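Local structure of magnesium and cobalt efflux protein CorC (Neisseria meningitidis, 2PLI) at residues T37-E42 and G48-Q53; W20-A25 and E29-F34; I52-H57 and V65-L70. The protein probably takes part in the transport of magnesium and cobalt ions, and this chain is its C-terminal transporter-associated domain. All blocks are in the same frame, centred on the assembly; numbering follows the deposited sequence.

Contact 1 (T37-E42 and G48-Q53); sequences TEYSSE and GGLVIQ. With ZN (zinc ion), chain B.
In the transporter-associated domain, the loop joining helices 28-35 and 47-55 is laid along the second helix, with Tyr39 and Ser41 of the loop facing Leu50 and Gln53 one helical turn apart. The apolar part of the contact is a CH-pi interaction. Leu50 CD2 sits over one face of the Tyr39 ring, 4.2 Å from the ring centroid and 27° off the normal, and is nearest to the inner end of the ring, 3.8 Å from Tyr39 CG. Thr37 CB lies over the opposite face toward the rim, so the ring is sandwiched between its own loop and the helix. Tyrosine suits this place because its faces pack on aliphatic carbons, a leucine methyl and a threonine CB, while its hydroxyl is hydrogen-bonded to the carbonyl oxygen of Ile67. The other branch of Leu50 is used as well: CD1 rests 3.9 Å from Ser41 CB. With CG anti to the backbone N (chi1 -167°), the leucine sends its forked end out from the helix between the two loop residues.

Beyond this patch the chemistry turns polar. Ser41 OG donates to Gln53 OE1, a bond modelled at 2.4 Å, so short that its exact length is doubtful. Gln53 spans the distance because its chain is extended beyond CG. The same serine oxygen receives the backbone N-H groups of Glu43 and Ala44, and a small hydroxyl can both donate and accept in this buried spot. At the end of the loop Glu42 leads away from the helix and binds a zinc ion through OE2 at 2.3 Å, with OE1 a long 2.8 Å away. Two waters, together with Asp78 and His83 of a second subunit, complete this intersubunit zinc site.

Contact 2 (W20-A25 and E29-F34); sequences WRIHAA and EDINTF
Trp20 and Phe34 meet as an offset edge-to-face (T-shaped) aromatic pair where strand 19-23 packs against helix 28-35, in the core of the transporter-associated domain, where helices pack on an antiparallel sheet. The Phe34 ring directs its CE2-CZ edge at the face of the indole, above the five-membered ring, and Phe34 CE2 comes within 3.6 Å of Trp20 NE1. The two planes stand at 84° and the centroids are 5.2 Å apart. An indole suits this place because it presents a broad, electron-rich face to the partly positive C-H edge of the phenyl group. The torsion of Phe34 makes the reach possible: CG lies opposite the backbone N (chi1 -173°), which carries the ring out from the helix toward the sheet.

One turn back along the helix, Ile31 packs on Ile22, two residues along the strand and on the same side as Trp20. Branched aliphatic side chains fit this part of the same interface, and Ile47 of helix 47-55 touches both.

The other side of the helix is quite different. Thr33 is exposed, Glu29 and Asp30 are partly so, and none of the three touches the strand. The two acids have partners outside the contact: Glu29 binds a zinc ion together with Asp45, and Asp30 forms a salt bridge with Arg21 of a second subunit. Asn32 is tied to the following loop through Thr37 and Tyr39. On the strand, Arg21, between Trp20 and Ile22, takes no part in the packing, and its side chain is exposed. Inside, Ile31 CD1 sits against two Ile22 methyls, CG2 at 3.9 Å and CD1 at 4.2 Å.

Contact 3 (I52-H57 and V65-L70); sequences IQELGH and VLIGGL. With ZN (zinc ion), chain F.
The carboxylate of Glu54 takes its bond on the anti side of OE2, where Gln53 NE2 donates over 3.2 Å from a position 25° out of the carboxylate plane; the amide is itself tilted, and the N-H is bent at 137°. A third flat group, the imidazole of His57, works through its two nitrogens: NE2 binds a zinc ion at 2.0 Å, and ND1 makes a weak bond to the carbonyl oxygen of Leu55. Glu63 and a water also bind this zinc.

None of these polar ends carries the packing against the strand. Glu54 uses its methylenes, with CB against Val65 CG2 and CG 3.9 Å from Ile67 CD1, and a bend at chi2 (-74°) turns its carboxylate off this apolar patch. Here the last turn of helix 47-55 lies against strand 64-67, an outer strand of the antiparallel sheet. Leu55 adds its CD2 methyl, 3.8 Å from Val65 CB. A beta-branched valine suits such a strand, offering the helix a compact surface, while Leu66 between the two contact residues points away. Glycine appears where the backbone leaves ordinary angles: Gly56, just past the helix, has positive phi, and so does Gly68 in the type II' turn from Ile67 to Leu70.

In the fold
Contact 2 is the buried one, built from aromatic and aliphatic side chains where its segments meet. Contacts 1 and 3 are only partly buried: contact 1 adds the Ser41-Gln53 hydrogen bond to its packing, while contact 3 joins its segments by carbon contacts, partly from the methylenes of Glu54. These two share helix 47-55, including Ile52 and Gln53, and present different sides of it to a loop and to an outer strand; Tyr39 joins them by its bond to Ile67. Contacts 1 and 2 are linked through Thr37 and Asn32, and by the backbone of Gly48 and Ala24. Zinc ligands occur in all three, outside the packed surfaces, and contacts 1 and 2 also touch the second subunit.

Contact 1 (T37-E42 and G48-Q53)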
ATOM      1  N   THR A  37       4.063   9.387 -10.907  1.00 11.21           N
ATOM      2  CA  THR A  37       3.234  10.467 -11.448  1.00 10.22           C
ATOM      3  C   THR A  37       3.087  11.589 -10.417  1.00 11.63           C
ATOM      4  O   THR A  37       3.409  11.429  -9.243  1.00 10.17           O
ATOM      5  CB  THR A  37       1.868   9.916 -11.889  1.00 10.79           C
ATOM      6  OG1 THR A  37       1.311   9.126 -10.823  1.00  9.09           O
ATOM      7  CG2 THR A  37       2.019   9.017 -13.129  1.00  9.08           C
ATOM      8  N   GLU A  38       2.585  12.730 -10.881  1.00 11.78           N
ATOM      9  CA  GLU A  38       2.357  13.878 -10.029  1.00 13.81           C
ATOM     10  C   GLU A  38       0.949  14.418 -10.243  1.00 13.41           C
ATOM     11  O   GLU A  38       0.718  15.636 -10.391  1.00 11.96           O
ATOM     12  CB  GLU A  38       3.426  14.946 -10.319  1.00 13.85           C
ATOM     13  CG  GLU A  38       4.819  14.574  -9.833  1.00 16.86           C
ATOM     14  CD  GLU A  38       5.874  15.579 -10.279  1.00 19.44           C
ATOM     15  OE1 GLU A  38       5.520  16.755 -10.538  1.00 24.77           O
ATOM     16  OE2 GLU A  38       7.064  15.188 -10.373  1.00 27.93           O
ATOM     17  N   TYR A  39      -0.007  13.491 -10.277  1.00 13.20           N
ATOM     18  CA  TYR A  39      -1.385  13.846 -10.401  1.00 13.74           C
ATOM     19  C   TYR A  39      -1.856  14.609  -9.195  1.00 15.50           C
ATOM     20  O   TYR A  39      -1.424  14.390  -8.070  1.00 15.37           O
ATOM     21  CB  TYR A  39      -2.235  12.605 -10.501  1.00 13.63           C
ATOM     22  CG  TYR A  39      -1.958  11.696 -11.665  1.00 13.04           C
ATOM     23  CD1 TYR A  39      -1.745  12.180 -12.937  1.00 12.58           C
ATOM     24  CD2 TYR A  39      -1.992  10.317 -11.505  1.00 15.09           C
ATOM     25  CE1 TYR A  39      -1.542  11.326 -14.009  1.00 11.74           C
ATOM     26  CE2 TYR A  39      -1.814   9.479 -12.565  1.00 14.26           C
ATOM     27  CZ  TYR A  39      -1.555   9.974 -13.813  1.00 12.93           C
ATOM     28  OH  TYR A  39      -1.375   9.071 -14.844  1.00 12.29           O
ATOM     29  N   SER A  40      -2.783  15.509  -9.451  1.00 18.46           N
ATOM     30  CA  SER A  40      -3.293  16.341  -8.401  1.00 20.67           C
ATOM     31  C   SER A  40      -4.604  16.867  -8.931  1.00 21.86           C
ATOM     32  O   SER A  40      -4.714  17.183 -10.105  1.00 22.44           O
ATOM     33  CB  SER A  40      -2.271  17.450  -8.132  1.00 21.67           C
ATOM     34  OG  SER A  40      -2.845  18.575  -7.546  1.00 24.84           O
ATOM     35  N   SER A  41      -5.608  16.924  -8.071  1.00 22.95           N
ATOM     36  CA  SER A  41      -6.879  17.513  -8.442  1.00 22.91           C
ATOM     37  C   SER A  41      -7.322  18.394  -7.304  1.00 24.14           C
ATOM     38  O   SER A  41      -6.992  18.153  -6.145  1.00 24.36           O
ATOM     39  CB  SER A  41      -7.912  16.419  -8.722  1.00 23.48           C
ATOM     40  OG  SER A  41      -9.201  16.962  -8.969  1.00 20.11           O
ATOM     41  N   GLU A  42      -8.036  19.447  -7.650  1.00 25.14           N
ATOM     42  CA  GLU A  42      -8.671  20.247  -6.649  1.00 26.22           C
ATOM     43  C   GLU A  42      -9.922  19.539  -6.140  1.00 26.51           C
ATOM     44  O   GLU A  42     -10.327  19.749  -4.997  1.00 27.88           O
ATOM     45  CB  GLU A  42      -9.012  21.603  -7.253  1.00 26.61           C
ATOM     46  CG  GLU A  42      -7.777  22.418  -7.562  1.00 26.69           C
ATOM     47  CD  GLU A  42      -7.152  23.006  -6.311  1.00 27.83           C
ATOM     48  OE1 GLU A  42      -7.896  23.363  -5.371  1.00 28.00           O
ATOM     49  OE2 GLU A  42      -5.918  23.137  -6.282  1.00 28.72           O
ATOM     50  N   GLY A  48     -10.356   6.947  -9.616  1.00  4.97           N
ATOM     51  CA  GLY A  48     -11.669   6.937 -10.280  1.00  5.82           C
ATOM     52  C   GLY A  48     -12.210   8.354 -10.439  1.00  5.58           C
ATOM     53  O   GLY A  48     -12.751   8.736 -11.487  1.00  3.92           O
ATOM     54  N   GLY A  49     -12.097   9.150  -9.372  1.00  5.62           N
ATOM     55  CA  GLY A  49     -12.474  10.557  -9.420  1.00  6.49           C
ATOM     56  C   GLY A  49     -11.722  11.351 -10.456  1.00  5.60           C
ATOM     57  O   GLY A  49     -12.314  12.206 -11.149  1.00  6.15           O
ATOM     58  N   LEU A  50     -10.425  11.092 -10.581  1.00  5.08           N
ATOM     59  CA  LEU A  50      -9.615  11.762 -11.558  1.00  5.75           C
ATOM     60  C   LEU A  50      -9.999  11.385 -12.991  1.00  5.42           C
ATOM     61  O   LEU A  50     -10.081  12.242 -13.872  1.00  5.28           O
ATOM     62  CB  LEU A  50      -8.147  11.473 -11.281  1.00  6.66           C
ATOM     63  CG  LEU A  50      -7.157  12.343 -12.020  1.00  9.05           C
ATOM     64  CD1 LEU A  50      -7.169  13.791 -11.527  1.00 12.13           C
ATOM     65  CD2 LEU A  50      -5.782  11.786 -11.822  1.00  8.67           C
ATOM     66  N   VAL A  51     -10.253  10.101 -13.222  1.00  4.97           N
ATOM     67  CA  VAL A  51     -10.751   9.648 -14.530  1.00  5.04           C
ATOM     68  C   VAL A  51     -12.057  10.322 -14.875  1.00  3.94           C
ATOM     69  O   VAL A  51     -12.249  10.773 -15.987  1.00  6.22           O
ATOM     70  CB  VAL A  51     -10.860   8.146 -14.564  1.00  4.73           C
ATOM     71  CG1 VAL A  51     -11.633   7.691 -15.766  1.00  4.15           C
ATOM     72  CG2 VAL A  51      -9.413   7.537 -14.567  1.00  4.30           C
ATOM     73  N   ILE A  52     -12.981  10.382 -13.933  1.00  4.80           N
ATOM     74  CA  ILE A  52     -14.283  11.017 -14.173  1.00  5.52           C
ATOM     75  C   ILE A  52     -14.076  12.508 -14.488  1.00  6.89           C
ATOM     76  O   ILE A  52     -14.747  13.054 -15.384  1.00  7.10           O
ATOM     77  CB  ILE A  52     -15.203  10.787 -12.972  1.00  4.84           C
ATOM     78  CG1 ILE A  52     -15.649   9.319 -12.865  1.00  4.31           C
ATOM     79  CG2 ILE A  52     -16.434  11.669 -13.038  1.00  5.76           C
ATOM     80  CD1 ILE A  52     -16.343   8.961 -11.559  1.00  5.97           C
ATOM     81  N   GLN A  53     -13.184  13.167 -13.763  1.00  7.71           N
ATOM     82  CA  GLN A  53     -12.835  14.586 -14.029  1.00  8.19           C
ATOM     83  C   GLN A  53     -12.338  14.779 -15.451  1.00  8.34           C
ATOM     84  O   GLN A  53     -12.783  15.690 -16.140  1.00  6.80           O
ATOM     85  CB  GLN A  53     -11.815  15.116 -13.023  1.00  9.33           C
ATOM     86  CG  GLN A  53     -11.127  16.489 -13.364  1.00 10.44           C
ATOM     87  CD  GLN A  53      -9.862  16.714 -12.525  1.00 14.56           C
ATOM     88  OE1 GLN A  53      -9.920  16.681 -11.293  1.00 21.78           O
ATOM     89  NE2 GLN A  53      -8.697  16.828 -13.190  1.00 20.23           N
TER
HETATM   90 ZN    ZN B 712      -5.489  24.319  -4.368  1.00 41.61          ZN
HETATM   91  O   HOH W   1      -6.423  26.368  -4.883  1.00 43.38           O
HETATM   92  O   HOH W   2      -4.058  23.108  -5.333  1.00 27.43           O

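Contact 2 (W20-A25 and E29-F34)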
ATOM      1  N   TRP A  20      -1.709  -3.049 -15.210  1.00  2.96           N
ATOM      2  CA  TRP A  20      -2.208  -3.027 -13.859  1.00  2.66           C
ATOM      3  C   TRP A  20      -3.719  -2.904 -13.780  1.00  3.29           C
ATOM      4  O   TRP A  20      -4.312  -2.040 -14.438  1.00  4.21           O
ATOM      5  CB  TRP A  20      -1.588  -1.836 -13.101  1.00  3.40           C
ATOM      6  CG  TRP A  20      -0.115  -1.846 -13.153  1.00  2.11           C
ATOM      7  CD1 TRP A  20       0.717  -2.486 -12.295  1.00  3.16           C
ATOM      8  CD2 TRP A  20       0.725  -1.216 -14.130  1.00  3.17           C
ATOM      9  NE1 TRP A  20       2.027  -2.317 -12.677  1.00  3.74           N
ATOM     10  CE2 TRP A  20       2.057  -1.561 -13.816  1.00  3.27           C
ATOM     11  CE3 TRP A  20       0.493  -0.407 -15.249  1.00  2.00           C
ATOM     12  CZ2 TRP A  20       3.140  -1.114 -14.569  1.00  4.20           C
ATOM     13  CZ3 TRP A  20       1.599   0.021 -16.020  1.00  2.75           C
ATOM     14  CH2 TRP A  20       2.886  -0.329 -15.662  1.00  3.46           C
ATOM     15  N   ARG A  21      -4.339  -3.716 -12.935  1.00  2.00           N
ATOM     16  CA  ARG A  21      -5.750  -3.558 -12.666  1.00  3.37           C
ATOM     17  C   ARG A  21      -5.872  -2.745 -11.396  1.00  2.38           C
ATOM     18  O   ARG A  21      -5.256  -3.112 -10.371  1.00  3.03           O
ATOM     19  CB  ARG A  21      -6.430  -4.910 -12.491  1.00  3.49           C
ATOM     20  CG  ARG A  21      -7.948  -4.727 -12.355  1.00  6.42           C
ATOM     21  CD  ARG A  21      -8.668  -6.065 -12.139  1.00  9.08           C
ATOM     22  NE  ARG A  21      -8.420  -7.020 -13.193  1.00 15.43           N
ATOM     23  CZ  ARG A  21      -7.691  -8.131 -13.058  1.00 18.52           C
ATOM     24  NH1 ARG A  21      -7.114  -8.454 -11.891  1.00 19.80           N
ATOM     25  NH2 ARG A  21      -7.527  -8.925 -14.099  1.00 18.06           N
ATOM     26  N   ILE A  22      -6.618  -1.643 -11.454  1.00  2.07           N
ATOM     27  CA  ILE A  22      -6.611  -0.684 -10.344  1.00  2.17           C
ATOM     28  C   ILE A  22      -8.027  -0.438  -9.801  1.00  2.09           C
ATOM     29  O   ILE A  22      -8.942  -0.101 -10.555  1.00  2.00           O
ATOM     30  CB  ILE A  22      -6.013   0.683 -10.822  1.00  2.40           C
ATOM     31  CG1 ILE A  22      -4.599   0.497 -11.376  1.00  4.22           C
ATOM     32  CG2 ILE A  22      -5.994   1.716  -9.677  1.00  2.15           C
ATOM     33  CD1 ILE A  22      -3.919   1.777 -11.867  1.00  3.73           C
ATOM     34  N   HIS A  23      -8.177  -0.587  -8.488  0.50  2.00           N
ATOM     35  CA  HIS A  23      -9.417  -0.250  -7.804  0.50  2.21           C
ATOM     36  C   HIS A  23      -9.614   1.239  -7.952  0.50  2.00           C
ATOM     37  O   HIS A  23      -8.739   2.026  -7.639  0.50  2.00           O
ATOM     38  CB  HIS A  23      -9.356  -0.593  -6.317  0.50  2.00           C
ATOM     39  CG  HIS A  23      -9.365  -2.054  -6.024  0.50  2.00           C
ATOM     40  ND1 HIS A  23      -9.647  -2.554  -4.769  0.50  5.22           N
ATOM     41  CD2 HIS A  23      -9.092  -3.125  -6.804  0.50  3.84           C
ATOM     42  CE1 HIS A  23      -9.560  -3.871  -4.797  0.50  2.51           C
ATOM     43  NE2 HIS A  23      -9.232  -4.240  -6.017  0.50  4.91           N
ATOM     44  N   ALA A  24     -10.801   1.636  -8.385  1.00  2.25           N
ATOM     45  CA  ALA A  24     -11.066   3.057  -8.557  1.00  2.60           C
ATOM     46  C   ALA A  24     -10.934   3.915  -7.300  1.00  2.90           C
ATOM     47  O   ALA A  24     -10.720   5.135  -7.404  1.00  4.80           O
ATOM     48  CB  ALA A  24     -12.451   3.260  -9.179  1.00  3.94           C
ATOM     49  N   ALA A  25     -11.144   3.289  -6.158  1.00  2.01           N
ATOM     50  CA  ALA A  25     -11.090   3.985  -4.882  1.00  3.41           C
ATOM     51  C   ALA A  25      -9.659   4.250  -4.379  1.00  2.89           C
ATOM     52  O   ALA A  25      -9.477   4.977  -3.377  1.00  4.45           O
ATOM     53  CB  ALA A  25     -11.898   3.206  -3.884  1.00  4.83           C
ATOM     54  N   GLU A  29      -2.703   9.929  -4.138  1.00  5.92           N
ATOM     55  CA  GLU A  29      -1.334   9.929  -3.629  1.00  5.90           C
ATOM     56  C   GLU A  29      -0.669   8.569  -3.699  1.00  5.50           C
ATOM     57  O   GLU A  29       0.521   8.470  -3.924  1.00  6.43           O
ATOM     58  CB  GLU A  29      -1.272  10.429  -2.196  1.00  6.08           C
ATOM     59  CG  GLU A  29      -1.818  11.817  -2.024  1.00  6.82           C
ATOM     60  CD  GLU A  29      -3.274  11.886  -1.691  1.00  8.16           C
ATOM     61  OE1 GLU A  29      -4.058  10.963  -1.952  1.00  7.72           O
ATOM     62  OE2 GLU A  29      -3.654  12.921  -1.117  1.00 12.47           O
ATOM     63  N   ASP A  30      -1.455   7.522  -3.521  1.00  4.15           N
ATOM     64  CA  ASP A  30      -0.932   6.173  -3.630  1.00  5.28           C
ATOM     65  C   ASP A  30      -0.650   5.752  -5.069  1.00  4.76           C
ATOM     66  O   ASP A  30       0.336   5.021  -5.361  1.00  5.22           O
ATOM     67  CB  ASP A  30      -1.819   5.210  -2.873  1.00  4.81           C
ATOM     68  CG  ASP A  30      -1.861   5.549  -1.369  1.00  6.97           C
ATOM     69  OD1 ASP A  30      -0.798   5.830  -0.758  1.00 10.46           O
ATOM     70  OD2 ASP A  30      -2.979   5.643  -0.820  1.00  8.69           O
ATOM     71  N   ILE A  31      -1.386   6.259  -6.078  1.00  4.55           N
ATOM     72  CA  ILE A  31      -1.092   6.161  -7.499  1.00  3.80           C
ATOM     73  C   ILE A  31       0.245   6.840  -7.781  1.00  4.88           C
ATOM     74  O   ILE A  31       1.102   6.301  -8.448  1.00  4.54           O
ATOM     75  CB  ILE A  31      -2.211   6.827  -8.326  1.00  3.75           C
ATOM     76  CG1 ILE A  31      -3.537   6.037  -8.155  1.00  3.80           C
ATOM     77  CG2 ILE A  31      -1.807   6.943  -9.792  1.00  4.79           C
ATOM     78  CD1 ILE A  31      -3.603   4.634  -8.816  1.00  6.70           C
ATOM     79  N   ASN A  32       0.437   8.009  -7.187  1.00  4.29           N
ATOM     80  CA  ASN A  32       1.642   8.771  -7.478  1.00  5.35           C
ATOM     81  C   ASN A  32       2.891   8.069  -6.984  1.00  5.17           C
ATOM     82  O   ASN A  32       3.911   8.043  -7.664  1.00  6.03           O
ATOM     83  CB  ASN A  32       1.539  10.183  -6.893  1.00  6.10           C
ATOM     84  CG  ASN A  32       0.609  11.087  -7.704  1.00  6.36           C
ATOM     85  OD1 ASN A  32       0.311  10.845  -8.878  1.00  6.51           O
ATOM     86  ND2 ASN A  32       0.194  12.173  -7.080  1.00  7.16           N
ATOM     87  N   THR A  33       2.807   7.483  -5.793  1.00  5.62           N
ATOM     88  CA  THR A  33       3.937   6.728  -5.240  1.00  5.70           C
ATOM     89  C   THR A  33       4.266   5.543  -6.137  1.00  6.80           C
ATOM     90  O   THR A  33       5.444   5.271  -6.419  1.00  7.54           O
ATOM     91  CB  THR A  33       3.625   6.307  -3.807  1.00  6.18           C
ATOM     92  OG1 THR A  33       3.431   7.491  -3.044  1.00  7.47           O
ATOM     93  CG2 THR A  33       4.764   5.512  -3.191  1.00  8.44           C
ATOM     94  N   PHE A  34       3.213   4.870  -6.593  1.00  5.17           N
ATOM     95  CA  PHE A  34       3.371   3.639  -7.363  1.00  4.49           C
ATOM     96  C   PHE A  34       3.985   3.885  -8.718  1.00  6.09           C
ATOM     97  O   PHE A  34       4.891   3.134  -9.155  1.00  6.34           O
ATOM     98  CB  PHE A  34       2.040   2.910  -7.464  1.00  5.33           C
ATOM     99  CG  PHE A  34       2.143   1.540  -8.101  1.00  3.06           C
ATOM    100  CD1 PHE A  34       2.246   0.385  -7.286  1.00  2.76           C
ATOM    101  CD2 PHE A  34       2.102   1.371  -9.482  1.00  4.39           C
ATOM    102  CE1 PHE A  34       2.300  -0.871  -7.831  1.00  3.62           C
ATOM    103  CE2 PHE A  34       2.161   0.127 -10.030  1.00  3.34           C
ATOM    104  CZ  PHE A  34       2.302  -1.008  -9.226  1.00  3.42           C
TER

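Contact 3 (I52-H57 and V65-L70)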
ATOM      1  N   ILE A  52     -12.981  10.382 -13.933  1.00  4.80           N
ATOM      2  CA  ILE A  52     -14.283  11.017 -14.173  1.00  5.52           C
ATOM      3  C   ILE A  52     -14.076  12.508 -14.488  1.00  6.89           C
ATOM      4  O   ILE A  52     -14.747  13.054 -15.384  1.00  7.10           O
ATOM      5  CB  ILE A  52     -15.203  10.787 -12.972  1.00  4.84           C
ATOM      6  CG1 ILE A  52     -15.649   9.319 -12.865  1.00  4.31           C
ATOM      7  CG2 ILE A  52     -16.434  11.669 -13.038  1.00  5.76           C
ATOM      8  CD1 ILE A  52     -16.343   8.961 -11.559  1.00  5.97           C
ATOM      9  N   GLN A  53     -13.184  13.167 -13.763  1.00  7.71           N
ATOM     10  CA  GLN A  53     -12.835  14.586 -14.029  1.00  8.19           C
ATOM     11  C   GLN A  53     -12.338  14.779 -15.451  1.00  8.34           C
ATOM     12  O   GLN A  53     -12.783  15.690 -16.140  1.00  6.80           O
ATOM     13  CB  GLN A  53     -11.815  15.116 -13.023  1.00  9.33           C
ATOM     14  CG  GLN A  53     -11.127  16.489 -13.364  1.00 10.44           C
ATOM     15  CD  GLN A  53      -9.862  16.714 -12.525  1.00 14.56           C
ATOM     16  OE1 GLN A  53      -9.920  16.681 -11.293  1.00 21.78           O
ATOM     17  NE2 GLN A  53      -8.697  16.828 -13.190  1.00 20.23           N
ATOM     18  N   GLU A  54     -11.407  13.939 -15.878  1.00  7.58           N
ATOM     19  CA  GLU A  54     -10.766  14.098 -17.185  1.00  8.62           C
ATOM     20  C   GLU A  54     -11.682  13.717 -18.337  1.00  8.40           C
ATOM     21  O   GLU A  54     -11.607  14.335 -19.403  1.00 10.06           O
ATOM     22  CB  GLU A  54      -9.513  13.269 -17.281  1.00  9.61           C
ATOM     23  CG  GLU A  54      -8.408  13.736 -16.349  1.00 10.89           C
ATOM     24  CD  GLU A  54      -7.745  15.016 -16.815  1.00 18.85           C
ATOM     25  OE1 GLU A  54      -7.541  15.200 -18.035  1.00 20.88           O
ATOM     26  OE2 GLU A  54      -7.429  15.847 -15.950  1.00 24.76           O
ATOM     27  N   LEU A  55     -12.533  12.714 -18.139  1.00  7.35           N
ATOM     28  CA  LEU A  55     -13.565  12.378 -19.150  1.00  7.51           C
ATOM     29  C   LEU A  55     -14.776  13.303 -19.142  1.00  7.58           C
ATOM     30  O   LEU A  55     -15.474  13.412 -20.174  1.00  7.87           O
ATOM     31  CB  LEU A  55     -14.064  10.946 -19.022  1.00  7.09           C
ATOM     32  CG  LEU A  55     -13.054   9.913 -19.477  1.00  6.42           C
ATOM     33  CD1 LEU A  55     -13.481   8.451 -19.120  1.00 11.01           C
ATOM     34  CD2 LEU A  55     -12.782  10.031 -20.972  1.00  9.46           C
ATOM     35  N   GLY A  56     -15.061  13.930 -18.007  1.00  7.77           N
ATOM     36  CA  GLY A  56     -16.207  14.840 -17.889  1.00  7.31           C
ATOM     37  C   GLY A  56     -17.500  14.238 -17.391  1.00  7.28           C
ATOM     38  O   GLY A  56     -18.482  14.955 -17.172  1.00  7.61           O
ATOM     39  N   HIS A  57     -17.516  12.912 -17.225  1.00  5.38           N
ATOM     40  CA  HIS A  57     -18.736  12.188 -16.876  1.00  5.69           C
ATOM     41  C   HIS A  57     -18.380  10.826 -16.359  1.00  5.37           C
ATOM     42  O   HIS A  57     -17.218  10.433 -16.441  1.00  5.80           O
ATOM     43  CB  HIS A  57     -19.617  12.033 -18.105  1.00  5.78           C
ATOM     44  CG  HIS A  57     -18.995  11.193 -19.201  1.00  6.89           C
ATOM     45  ND1 HIS A  57     -18.017  11.671 -20.056  1.00  8.24           N
ATOM     46  CD2 HIS A  57     -19.264   9.927 -19.611  1.00  9.45           C
ATOM     47  CE1 HIS A  57     -17.702  10.725 -20.930  1.00  8.15           C
ATOM     48  NE2 HIS A  57     -18.440   9.654 -20.684  1.00  5.86           N
ATOM     49  N   VAL A  65      -8.930   6.999 -21.179  1.00  7.78           N
ATOM     50  CA  VAL A  65      -8.385   8.328 -21.016  1.00  9.02           C
ATOM     51  C   VAL A  65      -6.884   8.287 -20.762  1.00  8.58           C
ATOM     52  O   VAL A  65      -6.390   7.458 -19.996  1.00  9.45           O
ATOM     53  CB  VAL A  65      -9.195   9.156 -19.956  1.00  9.63           C
ATOM     54  CG1 VAL A  65      -9.035   8.558 -18.620  1.00  8.41           C
ATOM     55  CG2 VAL A  65      -8.822  10.621 -20.009  1.00  9.60           C
ATOM     56  N   LEU A  66      -6.155   9.165 -21.445  1.00  9.05           N
ATOM     57  CA  LEU A  66      -4.727   9.357 -21.184  1.00 10.53           C
ATOM     58  C   LEU A  66      -4.522  10.484 -20.182  1.00 10.90           C
ATOM     59  O   LEU A  66      -4.985  11.613 -20.403  1.00 10.60           O
ATOM     60  CB  LEU A  66      -3.974   9.725 -22.481  1.00 11.11           C
ATOM     61  CG  LEU A  66      -4.061   8.779 -23.670  1.00 16.63           C
ATOM     62  CD1 LEU A  66      -2.843   8.976 -24.600  1.00 20.49           C
ATOM     63  CD2 LEU A  66      -4.185   7.347 -23.238  1.00 21.14           C
ATOM     64  N   ILE A  67      -3.822  10.196 -19.092  1.00 10.56           N
ATOM     65  CA  ILE A  67      -3.519  11.227 -18.103  1.00 10.47           C
ATOM     66  C   ILE A  67      -2.037  11.117 -17.804  1.00 11.02           C
ATOM     67  O   ILE A  67      -1.563  10.109 -17.282  1.00  8.54           O
ATOM     68  CB  ILE A  67      -4.297  11.054 -16.787  1.00 10.04           C
ATOM     69  CG1 ILE A  67      -5.760  10.656 -17.040  1.00 10.19           C
ATOM     70  CG2 ILE A  67      -4.156  12.334 -15.939  1.00 11.17           C
ATOM     71  CD1 ILE A  67      -6.567  10.375 -15.742  1.00 11.75           C
ATOM     72  N   GLY A  68      -1.288  12.151 -18.157  1.00 12.02           N
ATOM     73  CA  GLY A  68       0.146  12.043 -18.028  1.00 13.23           C
ATOM     74  C   GLY A  68       0.588  10.901 -18.928  1.00 13.79           C
ATOM     75  O   GLY A  68       0.123  10.774 -20.081  1.00 16.35           O
ATOM     76  N   GLY A  69       1.467  10.062 -18.421  1.00 12.12           N
ATOM     77  CA  GLY A  69       2.039   9.010 -19.251  1.00 10.93           C
ATOM     78  C   GLY A  69       1.338   7.673 -19.079  1.00  9.87           C
ATOM     79  O   GLY A  69       1.916   6.646 -19.414  1.00 10.89           O
ATOM     80  N   LEU A  70       0.121   7.694 -18.548  1.00  8.91           N
ATOM     81  CA  LEU A  70      -0.645   6.476 -18.301  1.00  8.71           C
ATOM     82  C   LEU A  70      -1.974   6.514 -19.055  1.00  8.00           C
ATOM     83  O   LEU A  70      -2.644   7.551 -19.086  1.00  8.85           O
ATOM     84  CB  LEU A  70      -0.947   6.285 -16.817  1.00  8.45           C
ATOM     85  CG  LEU A  70       0.217   6.040 -15.868  1.00  9.93           C
ATOM     86  CD1 LEU A  70      -0.309   5.848 -14.439  1.00  9.60           C
ATOM     87  CD2 LEU A  70       1.079   4.866 -16.313  1.00 11.60           C
TER
HETATM   88 ZN    ZN F 704     -18.900   7.983 -21.757  0.80  9.21          ZN
HETATM   89  O   HOH W   3     -21.076   7.300 -21.207  1.00 17.22           O